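Local structure of tryparedoxin (Leishmania major, 3S9F) at residues P68-F73 / H149-D154; F53-S58 / Y124-I129; L34-D39 / P105-P110. The protein probably acts as a thioredoxin-like disulfide reductase that passes reducing equivalents to tryparedoxin peroxidase in the parasite's peroxide detoxification pathway. One frame throughout, in Å; residues are numbered along the deposited sequence. Where two conformers were deposited one is given.

Contact 1: residues P68-F73 / H149-D154; sequences PQLVEF and HALTQD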
loop_
_atom_site.group_PDB
_atom_site.type_symbol
_atom_site.label_atom_id
_atom_site.label_comp_id
_atom_site.label_asym_id
_atom_site.label_seq_id
_atom_site.Cartn_x
_atom_site.Cartn_y
_atom_site.Cartn_z
ATOM N N PRO A 68 4.975 -17.969 20.640
ATOM C CA PRO A 68 4.633 -19.396 20.624
ATOM C C PRO A 68 3.155 -19.699 20.909
ATOM O O PRO A 68 2.599 -20.585 20.263
ATOM C CB PRO A 68 5.524 -19.988 21.726
ATOM C CG PRO A 68 6.693 -19.082 21.773
ATOM C CD PRO A 68 6.145 -17.705 21.501
ATOM N N GLN A 69 2.538 -18.981 21.850
ATOM C CA GLN A 69 1.103 -19.148 22.131
ATOM C C GLN A 69 0.229 -18.734 20.949
ATOM O O GLN A 69 -0.735 -19.422 20.597
ATOM C CB GLN A 69 0.660 -18.336 23.345
ATOM C CG GLN A 69 -0.831 -18.584 23.666
ATOM C CD GLN A 69 -1.271 -18.068 25.021
ATOM O OE1 GLN A 69 -0.470 -17.502 25.779
ATOM N NE2 GLN A 69 -2.556 -18.273 25.342
ATOM N N LEU A 70 0.561 -17.592 20.361
ATOM C CA LEU A 70 -0.161 -17.133 19.166
ATOM C C LEU A 70 -0.012 -18.123 17.997
ATOM O O LEU A 70 -0.980 -18.397 17.289
ATOM C CB LEU A 70 0.301 -15.722 18.786
ATOM C CG LEU A 70 -0.480 -15.055 17.651
ATOM C CD1 LEU A 70 -1.972 -14.932 17.969
ATOM C CD2 LEU A 70 0.170 -13.685 17.331
ATOM N N VAL A 71 1.184 -18.677 17.809
ATOM C CA VAL A 71 1.399 -19.712 16.770
ATOM C C VAL A 71 0.469 -20.914 16.979
ATOM O O VAL A 71 -0.188 -21.395 16.040
ATOM C CB VAL A 71 2.878 -20.170 16.688
ATOM C CG1 VAL A 71 3.006 -21.419 15.811
ATOM C CG2 VAL A 71 3.730 -19.069 16.108
ATOM N N GLU A 72 0.398 -21.373 18.222
ATOM C CA GLU A 72 -0.450 -22.504 18.561
ATOM C C GLU A 72 -1.936 -22.153 18.344
ATOM O O GLU A 72 -2.689 -22.954 17.788
ATOM C CB GLU A 72 -0.172 -22.941 19.999
ATOM C CG GLU A 72 -0.731 -24.293 20.378
ATOM C CD GLU A 72 -0.679 -24.555 21.887
ATOM O OE1 GLU A 72 -0.145 -23.707 22.652
ATOM O OE2 GLU A 72 -1.182 -25.613 22.312
ATOM N N PHE A 73 -2.339 -20.952 18.761
ATOM C CA PHE A 73 -3.726 -20.509 18.608
ATOM C C PHE A 73 -4.127 -20.425 17.136
ATOM O O PHE A 73 -5.212 -20.869 16.762
ATOM C CB PHE A 73 -3.971 -19.150 19.289
ATOM C CG PHE A 73 -5.420 -18.731 19.281
ATOM C CD1 PHE A 73 -5.886 -17.777 18.370
ATOM C CD2 PHE A 73 -6.327 -19.311 20.170
ATOM C CE1 PHE A 73 -7.241 -17.406 18.362
ATOM C CE2 PHE A 73 -7.673 -18.949 20.171
ATOM C CZ PHE A 73 -8.131 -17.991 19.266
ATOM N N HIS A 149 -3.528 -9.436 25.275
ATOM C CA HIS A 149 -3.921 -9.788 26.624
ATOM C C HIS A 149 -5.129 -10.732 26.658
ATOM O O HIS A 149 -5.120 -11.712 27.426
ATOM C CB HIS A 149 -4.055 -8.533 27.492
ATOM C CG HIS A 149 -2.727 -7.911 27.823
ATOM N ND1 HIS A 149 -1.742 -8.591 28.509
ATOM C CD2 HIS A 149 -2.211 -6.692 27.537
ATOM C CE1 HIS A 149 -0.679 -7.815 28.637
ATOM N NE2 HIS A 149 -0.938 -6.657 28.058
ATOM N N ALA A 150 -6.119 -10.499 25.799
ATOM C CA ALA A 150 -7.305 -11.358 25.740
ATOM C C ALA A 150 -6.958 -12.829 25.462
ATOM O O ALA A 150 -7.472 -13.738 26.130
ATOM C CB ALA A 150 -8.295 -10.826 24.704
ATOM N N LEU A 151 -6.076 -13.066 24.493
ATOM C CA LEU A 151 -5.713 -14.434 24.151
ATOM C C LEU A 151 -5.049 -15.174 25.306
ATOM O O LEU A 151 -5.361 -16.350 25.544
ATOM C CB LEU A 151 -4.885 -14.526 22.864
ATOM C CG LEU A 151 -4.320 -15.933 22.585
ATOM C CD1 LEU A 151 -5.466 -16.900 22.320
ATOM C CD2 LEU A 151 -3.335 -15.943 21.420
ATOM N N THR A 152 -4.164 -14.502 26.043
ATOM C CA THR A 152 -3.519 -15.156 27.188
ATOM C C THR A 152 -4.523 -15.597 28.255
ATOM O O THR A 152 -4.316 -16.604 28.925
ATOM C CB THR A 152 -2.423 -14.283 27.834
ATOM O OG1 THR A 152 -3.022 -13.236 28.605
ATOM C CG2 THR A 152 -1.529 -13.680 26.761
ATOM N N GLN A 153 -5.614 -14.843 28.388
ATOM C CA GLN A 153 -6.666 -15.145 29.356
ATOM C C GLN A 153 -7.727 -16.106 28.799
ATOM O O GLN A 153 -8.462 -16.734 29.558
ATOM C CB GLN A 153 -7.328 -13.846 29.819
ATOM C CG GLN A 153 -6.377 -12.882 30.517
ATOM C CD GLN A 153 -7.093 -11.858 31.381
ATOM O OE1 GLN A 153 -8.142 -11.323 31.010
ATOM N NE2 GLN A 153 -6.527 -11.582 32.549
ATOM N N ASP A 154 -7.800 -16.229 27.474
ATOM C CA ASP A 154 -8.806 -17.068 26.817
ATOM C C ASP A 154 -8.117 -17.928 25.758
ATOM O O ASP A 154 -8.363 -17.757 24.550
ATOM C CB ASP A 154 -9.905 -16.164 26.214
ATOM C CG ASP A 154 -10.933 -16.921 25.385
ATOM O OD1 ASP A 154 -11.294 -18.065 25.734
ATOM O OD2 ASP A 154 -11.394 -16.351 24.366
HETATM O O HOH W 1 -2.840 -18.656 28.642
#
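Leu151 and Phe73 meet because both first torsions are trans: CG lies opposite the backbone N in Leu151 (chi1 172°) and in Phe73 (chi1 -174°). Each side chain then reaches into the gap between helices 61-77 and 147-153. Leu151 CD1 sits over one face of the Phe73 ring, 3.6 Å from its centroid. It is shifted toward the rim, and its nearest ring atom is Phe73 CD2 at 3.3 Å. This is a CH-pi contact. The other branch of the same leucine turns to the base of the ring and to Leu70, about one turn earlier. Leu151 CD2 is 3.9 Å from Phe73 CB and 3.8 Å from Leu70 CD1. One leucine therefore touches two side chains of helix 61-77, and CD2 touches both.

The polar part lies beside Thr152. Gln69 has an extended chain that carries its amide across to the other helix. Gln69 NE2 comes within 3.4 Å of Leu151 O, but the angle is too poor for a hydrogen bond. A water joins the two helices instead. It donates to Thr152 O and accepts a weak bond from Gln69 NE2 at 3.3 Å. The hydroxyl of Thr152 turns back into its own helix, where OG1 donates to His149 O at 2.8 Å.

The helix segments cross at 72°, with axes 10.8 Å apart. Phe66 adds to the packing round Leu151 and Thr152. The arrangement is that of the thioredoxin fold, where the helix that begins at the CxxC pair and the last helix of the chain cross on the same face of the sheet.

Contact 2: residues F53-S58 / Y124-I129; sequences FYFSAS and YSVESI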
loop_
_atom_site.group_PDB
_atom_site.type_symbol
_atom_site.label_atom_id
_atom_site.label_comp_id
_atom_site.label_asym_id
_atom_site.label_seq_id
_atom_site.Cartn_x
_atom_site.Cartn_y
_atom_site.Cartn_z
ATOM N N PHE A 53 -3.109 -7.472 12.608
ATOM C CA PHE A 53 -1.700 -7.070 12.493
ATOM C C PHE A 53 -1.012 -7.436 13.802
ATOM O O PHE A 53 -1.496 -7.087 14.881
ATOM C CB PHE A 53 -1.569 -5.571 12.251
ATOM C CG PHE A 53 -2.012 -5.141 10.889
ATOM C CD1 PHE A 53 -1.334 -5.582 9.756
ATOM C CD2 PHE A 53 -3.110 -4.295 10.743
ATOM C CE1 PHE A 53 -1.729 -5.178 8.497
ATOM C CE2 PHE A 53 -3.519 -3.887 9.476
ATOM C CZ PHE A 53 -2.838 -4.338 8.357
ATOM N N TYR A 54 0.114 -8.151 13.723
ATOM C CA TYR A 54 0.826 -8.549 14.929
ATOM C C TYR A 54 2.128 -7.764 14.951
ATOM O O TYR A 54 2.976 -7.940 14.068
ATOM C CB TYR A 54 1.147 -10.054 14.876
ATOM C CG TYR A 54 1.904 -10.586 16.068
ATOM C CD1 TYR A 54 2.957 -11.488 15.894
ATOM C CD2 TYR A 54 1.551 -10.208 17.374
ATOM C CE1 TYR A 54 3.678 -11.993 17.026
ATOM C CE2 TYR A 54 2.251 -10.691 18.485
ATOM C CZ TYR A 54 3.293 -11.594 18.293
ATOM O OH TYR A 54 3.963 -12.062 19.398
ATOM N N PHE A 55 2.255 -6.875 15.931
ATOM C CA PHE A 55 3.452 -6.028 16.086
ATOM C C PHE A 55 4.363 -6.713 17.071
ATOM O O PHE A 55 3.985 -6.930 18.221
ATOM C CB PHE A 55 3.033 -4.634 16.599
ATOM C CG PHE A 55 2.093 -3.894 15.646
ATOM C CD1 PHE A 55 0.702 -4.143 15.662
ATOM C CD2 PHE A 55 2.599 -3.001 14.724
ATOM C CE1 PHE A 55 -0.158 -3.491 14.771
ATOM C CE2 PHE A 55 1.766 -2.321 13.832
ATOM C CZ PHE A 55 0.356 -2.567 13.853
ATOM N N SER A 56 5.564 -7.102 16.627
ATOM C CA SER A 56 6.444 -7.870 17.476
ATOM C C SER A 56 7.858 -7.732 16.918
ATOM O O SER A 56 8.048 -7.173 15.842
ATOM C CB SER A 56 6.020 -9.340 17.467
ATOM O OG SER A 56 6.731 -10.051 18.448
ATOM N N ALA A 57 8.840 -8.246 17.646
ATOM C CA ALA A 57 10.237 -8.210 17.185
ATOM C C ALA A 57 11.003 -9.347 17.821
ATOM O O ALA A 57 10.711 -9.762 18.967
ATOM C CB ALA A 57 10.895 -6.881 17.545
ATOM N N SER A 58 12.004 -9.832 17.088
ATOM C CA SER A 58 12.841 -10.944 17.535
ATOM C C SER A 58 13.579 -10.618 18.843
ATOM O O SER A 58 13.927 -11.519 19.588
ATOM C CB SER A 58 13.865 -11.278 16.446
ATOM O OG SER A 58 14.831 -10.233 16.374
ATOM N N TYR A 124 -2.471 2.834 14.910
ATOM C CA TYR A 124 -3.089 2.072 15.985
ATOM C C TYR A 124 -2.477 2.349 17.342
ATOM O O TYR A 124 -2.701 1.593 18.286
ATOM C CB TYR A 124 -3.049 0.561 15.661
ATOM C CG TYR A 124 -3.910 0.214 14.455
ATOM C CD1 TYR A 124 -3.334 -0.240 13.259
ATOM C CD2 TYR A 124 -5.299 0.328 14.512
ATOM C CE1 TYR A 124 -4.121 -0.562 12.148
ATOM C CE2 TYR A 124 -6.095 0.000 13.420
ATOM C CZ TYR A 124 -5.503 -0.446 12.244
ATOM O OH TYR A 124 -6.319 -0.742 11.168
ATOM N N SER A 125 -1.695 3.427 17.423
ATOM C CA SER A 125 -1.074 3.866 18.690
ATOM C C SER A 125 -0.381 2.692 19.380
ATOM O O SER A 125 -0.591 2.449 20.578
ATOM C CB SER A 125 -2.126 4.465 19.622
ATOM O OG SER A 125 -2.760 5.589 19.049
ATOM N N VAL A 126 0.426 1.951 18.624
ATOM C CA VAL A 126 1.145 0.806 19.168
ATOM C C VAL A 126 2.385 1.330 19.882
ATOM O O VAL A 126 3.407 1.646 19.252
ATOM C CB VAL A 126 1.532 -0.216 18.082
ATOM C CG1 VAL A 126 2.195 -1.441 18.741
ATOM C CG2 VAL A 126 0.285 -0.638 17.311
ATOM N N GLU A 127 2.296 1.402 21.204
ATOM C CA GLU A 127 3.366 2.015 21.984
ATOM C C GLU A 127 4.310 0.990 22.579
ATOM O O GLU A 127 5.396 1.337 23.054
ATOM C CB GLU A 127 2.781 2.905 23.074
ATOM C CG GLU A 127 2.229 4.203 22.542
ATOM C CD GLU A 127 1.088 4.695 23.378
ATOM O OE1 GLU A 127 0.868 4.124 24.470
ATOM O OE2 GLU A 127 0.418 5.652 22.949
ATOM N N SER A 128 3.888 -0.273 22.556
ATOM C CA SER A 128 4.682 -1.369 23.063
ATOM C C SER A 128 4.349 -2.639 22.295
ATOM O O SER A 128 3.294 -2.756 21.643
ATOM C CB SER A 128 4.443 -1.609 24.556
ATOM O OG SER A 128 3.061 -1.782 24.810
ATOM N N ILE A 129 5.242 -3.598 22.404
ATOM C CA ILE A 129 5.030 -4.882 21.747
ATOM C C ILE A 129 5.206 -5.982 22.811
ATOM O O ILE A 129 5.833 -5.736 23.838
ATOM C CB ILE A 129 5.969 -5.069 20.520
ATOM C CG1 ILE A 129 7.442 -4.798 20.887
ATOM C CG2 ILE A 129 5.510 -4.180 19.350
ATOM C CD1 ILE A 129 8.409 -5.244 19.771
#
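Val126 and Phe55 make the CH-pi contact of this pair of segments. Val126 CG2 stands over the centre of the Phe55 ring, 3.8 Å from the centroid and 8° off the normal. Val126 CG1 lies farther back, 3.9 Å from Phe55 CB. Between rings the contact is looser. Tyr124 CE1 approaches Phe53 CD2 obliquely at 4.1 Å, the side chains crossing at about a right angle. Both rings also pack on the second subunit, Phe53 on its Leu28 and Tyr124 on its His27.

The loop 124-129 begins within the Schellman motif that ends helix 114-123, with Ser125, at positive phi, as its C-prime residue. It leads into Ile129-Pro130, where the thioredoxin fold usually has a cis-proline facing the CxxC pair. Ile129 packs on Cys60 and Cys63 of that pair, known to form a disulfide in this protein.

Aliphatic packing brings this loop against the end of strand 50-56. In Ile129, CG1 takes the place between backbone N and carbonyl carbon (chi1 51°). Ile129 CG2 packs on Phe55 CB at 3.7 Å, while Ile129 CD1 reaches Ala57 CB at 3.7 Å. Ile129 CG2 also lies against the backbone at Phe55 O, 3.3 Å away.

Contact 3: residues L34-D39 / P105-P110; sequences LRKQAD and PWLSIP
Arg35 and Ser108 form the antiparallel hydrogen-bonded pair at the middle of the contact. Arg35 N donates to Ser108 O at 2.8 Å, and Ser108 N donates back to Arg35 O at 3.0 Å. A CA-H...O contact adds to this, with Leu107 CA 3.3 Å from the same Arg35 O.

One side-chain hydrogen bond crosses the segments. Gln37 NE2 donates to Trp106 O at 3.0 Å, in the carbonyl plane and on a lone pair, although the acceptor is 24° out of the plane of the Gln37 amide. Gln37 reaches it by a bend at chi2 (65°). The other end of the amide is joined through water: one molecule donates to Gln37 OE1 and, at 2.7 Å, to Pro105 O. Trp106 O has a second partner in the hydroxyl of Tyr101.

Apolar contacts gather at Leu107. Its CD2 lies 3.8 Å from Lys36 CB, and its CD1 is 4.1 Å from Leu34 CD1. Leu34 CD2 turns instead to Ile109 CG1, 4.2 Å away.

Strand 107-108 also bonds to strand 83-89 on its other side, so this pairing adds strand 34-36 to the central sheet. The bridge itself is short. Beyond it the backbones separate at the type II' turn 36-39. Past that point the edge is held by side-chain and water bonds: the Gln37 amide and the Tyr101 hydroxyl on Trp106 O, and the water on Pro105 O.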
loop_
_atom_site.group_PDB
_atom_site.type_symbol
_atom_site.label_atom_id
_atom_site.label_comp_id
_atom_site.label_asym_id
_atom_site.label_seq_id
_atom_site.Cartn_x
_atom_site.Cartn_y
_atom_site.Cartn_z
ATOM N N LEU A 34 2.080 -9.294 -0.007
ATOM C CA LEU A 34 2.418 -9.760 1.335
ATOM C C LEU A 34 3.271 -11.017 1.249
ATOM O O LEU A 34 3.129 -11.822 0.315
ATOM C CB LEU A 34 1.153 -10.034 2.148
ATOM C CG LEU A 34 0.264 -8.838 2.496
ATOM C CD1 LEU A 34 -1.031 -9.321 3.159
ATOM C CD2 LEU A 34 1.015 -7.793 3.358
ATOM N N ARG A 35 4.181 -11.175 2.198
ATOM C CA ARG A 35 4.977 -12.377 2.316
ATOM C C ARG A 35 4.100 -13.544 2.844
ATOM O O ARG A 35 3.301 -13.352 3.759
ATOM C CB ARG A 35 6.121 -12.057 3.268
ATOM C CG ARG A 35 7.042 -13.143 3.559
ATOM C CD ARG A 35 8.347 -13.006 2.820
ATOM N NE ARG A 35 9.108 -14.164 3.224
ATOM C CZ ARG A 35 10.285 -14.151 3.831
ATOM N NH1 ARG A 35 10.828 -15.311 4.167
ATOM N NH2 ARG A 35 10.921 -13.009 4.069
ATOM N N LYS A 36 4.313 -14.739 2.304
ATOM C CA LYS A 36 3.737 -15.959 2.846
ATOM C C LYS A 36 4.843 -16.977 2.829
ATOM O O LYS A 36 5.061 -17.632 1.834
ATOM C CB LYS A 36 2.570 -16.458 2.026
ATOM C CG LYS A 36 1.976 -17.685 2.616
ATOM C CD LYS A 36 0.809 -18.162 1.830
ATOM C CE LYS A 36 0.269 -19.417 2.424
ATOM N NZ LYS A 36 -0.737 -19.961 1.537
ATOM N N GLN A 37 5.556 -17.071 3.929
ATOM C CA GLN A 37 6.741 -17.881 4.014
ATOM C C GLN A 37 7.718 -17.510 2.918
ATOM O O GLN A 37 8.129 -16.370 2.823
ATOM C CB GLN A 37 6.404 -19.363 3.987
ATOM C CG GLN A 37 5.873 -19.867 5.321
ATOM C CD GLN A 37 4.558 -19.237 5.681
ATOM O OE1 GLN A 37 3.588 -19.371 4.961
ATOM N NE2 GLN A 37 4.528 -18.530 6.799
ATOM N N ALA A 38 8.100 -18.482 2.096
ATOM C CA ALA A 38 9.038 -18.234 1.010
ATOM C C ALA A 38 8.381 -17.466 -0.125
ATOM O O ALA A 38 9.054 -16.749 -0.849
ATOM C CB ALA A 38 9.625 -19.552 0.500
ATOM N N ASP A 39 7.068 -17.608 -0.274
ATOM C CA ASP A 39 6.343 -16.946 -1.344
ATOM C C ASP A 39 5.927 -15.521 -0.976
ATOM O O ASP A 39 6.135 -15.039 0.145
ATOM C CB ASP A 39 5.099 -17.755 -1.732
ATOM C CG ASP A 39 4.625 -17.475 -3.170
ATOM O OD1 ASP A 39 5.361 -16.814 -3.945
ATOM O OD2 ASP A 39 3.506 -17.923 -3.529
ATOM N N PRO A 105 3.539 -19.169 11.137
ATOM C CA PRO A 105 2.801 -19.844 10.064
ATOM C C PRO A 105 1.941 -18.906 9.232
ATOM O O PRO A 105 1.281 -19.343 8.311
ATOM C CB PRO A 105 1.878 -20.780 10.830
ATOM C CG PRO A 105 1.687 -20.146 12.117
ATOM C CD PRO A 105 2.948 -19.433 12.450
ATOM N N TRP A 106 1.947 -17.632 9.583
ATOM C CA TRP A 106 1.098 -16.658 8.932
ATOM C C TRP A 106 1.818 -15.764 7.914
ATOM O O TRP A 106 2.850 -16.121 7.403
ATOM C CB TRP A 106 0.359 -15.833 9.984
ATOM C CG TRP A 106 1.234 -15.294 11.026
ATOM C CD1 TRP A 106 2.150 -14.312 10.884
ATOM C CD2 TRP A 106 1.283 -15.688 12.399
ATOM N NE1 TRP A 106 2.773 -14.066 12.066
ATOM C CE2 TRP A 106 2.255 -14.898 13.018
ATOM C CE3 TRP A 106 0.607 -16.635 13.161
ATOM C CZ2 TRP A 106 2.566 -15.027 14.349
ATOM C CZ3 TRP A 106 0.909 -16.750 14.470
ATOM C CH2 TRP A 106 1.885 -15.960 15.058
ATOM N N LEU A 107 1.229 -14.610 7.623
ATOM C CA LEU A 107 1.741 -13.685 6.611
ATOM C C LEU A 107 2.626 -12.583 7.185
ATOM O O LEU A 107 2.644 -12.382 8.356
ATOM C CB LEU A 107 0.574 -12.997 5.907
ATOM C CG LEU A 107 -0.537 -13.872 5.320
ATOM C CD1 LEU A 107 -1.611 -13.079 4.632
ATOM C CD2 LEU A 107 0.078 -14.825 4.382
ATOM N N SER A 108 3.326 -11.857 6.325
ATOM C CA SER A 108 4.079 -10.683 6.819
ATOM C C SER A 108 4.062 -9.552 5.811
ATOM O O SER A 108 4.071 -9.748 4.613
ATOM C CB SER A 108 5.551 -11.050 7.149
ATOM O OG SER A 108 6.256 -9.949 7.721
ATOM N N ILE A 109 4.061 -8.334 6.324
ATOM C CA ILE A 109 4.497 -7.208 5.518
ATOM C C ILE A 109 5.991 -7.445 5.227
ATOM O O ILE A 109 6.752 -7.801 6.138
ATOM C CB ILE A 109 4.286 -5.907 6.318
ATOM C CG1 ILE A 109 2.772 -5.673 6.539
ATOM C CG2 ILE A 109 4.958 -4.718 5.611
ATOM C CD1 ILE A 109 2.462 -4.650 7.669
ATOM N N PRO A 110 6.416 -7.282 3.960
ATOM C CA PRO A 110 7.810 -7.561 3.649
ATOM C C PRO A 110 8.747 -6.647 4.436
ATOM O O PRO A 110 8.396 -5.505 4.775
ATOM C CB PRO A 110 7.907 -7.264 2.157
ATOM C CG PRO A 110 6.519 -7.503 1.639
ATOM C CD PRO A 110 5.614 -7.010 2.755
HETATM O O HOH W 2 0.649 -18.447 5.883
#

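How the contacts relate
From the N terminus the segments come as 34-39, 53-58, 68-73, then 105-110, 124-129 and 149-154. The first three are closed in the same order by the last three, so every contact crosses the other two and none is nested. Contact 3 closes a loop of 65 residues and adds the N-terminal strands to the sheet. Contact 2 closes another 65 and brings the loop before strand 131-136 onto strand 50-56. Contact 1 closes 75 and joins the C-terminal helix to helix 61-77. The three meet where Leu70, Tyr54 and Trp106 touch one another, between helix 61-77 and the sheet.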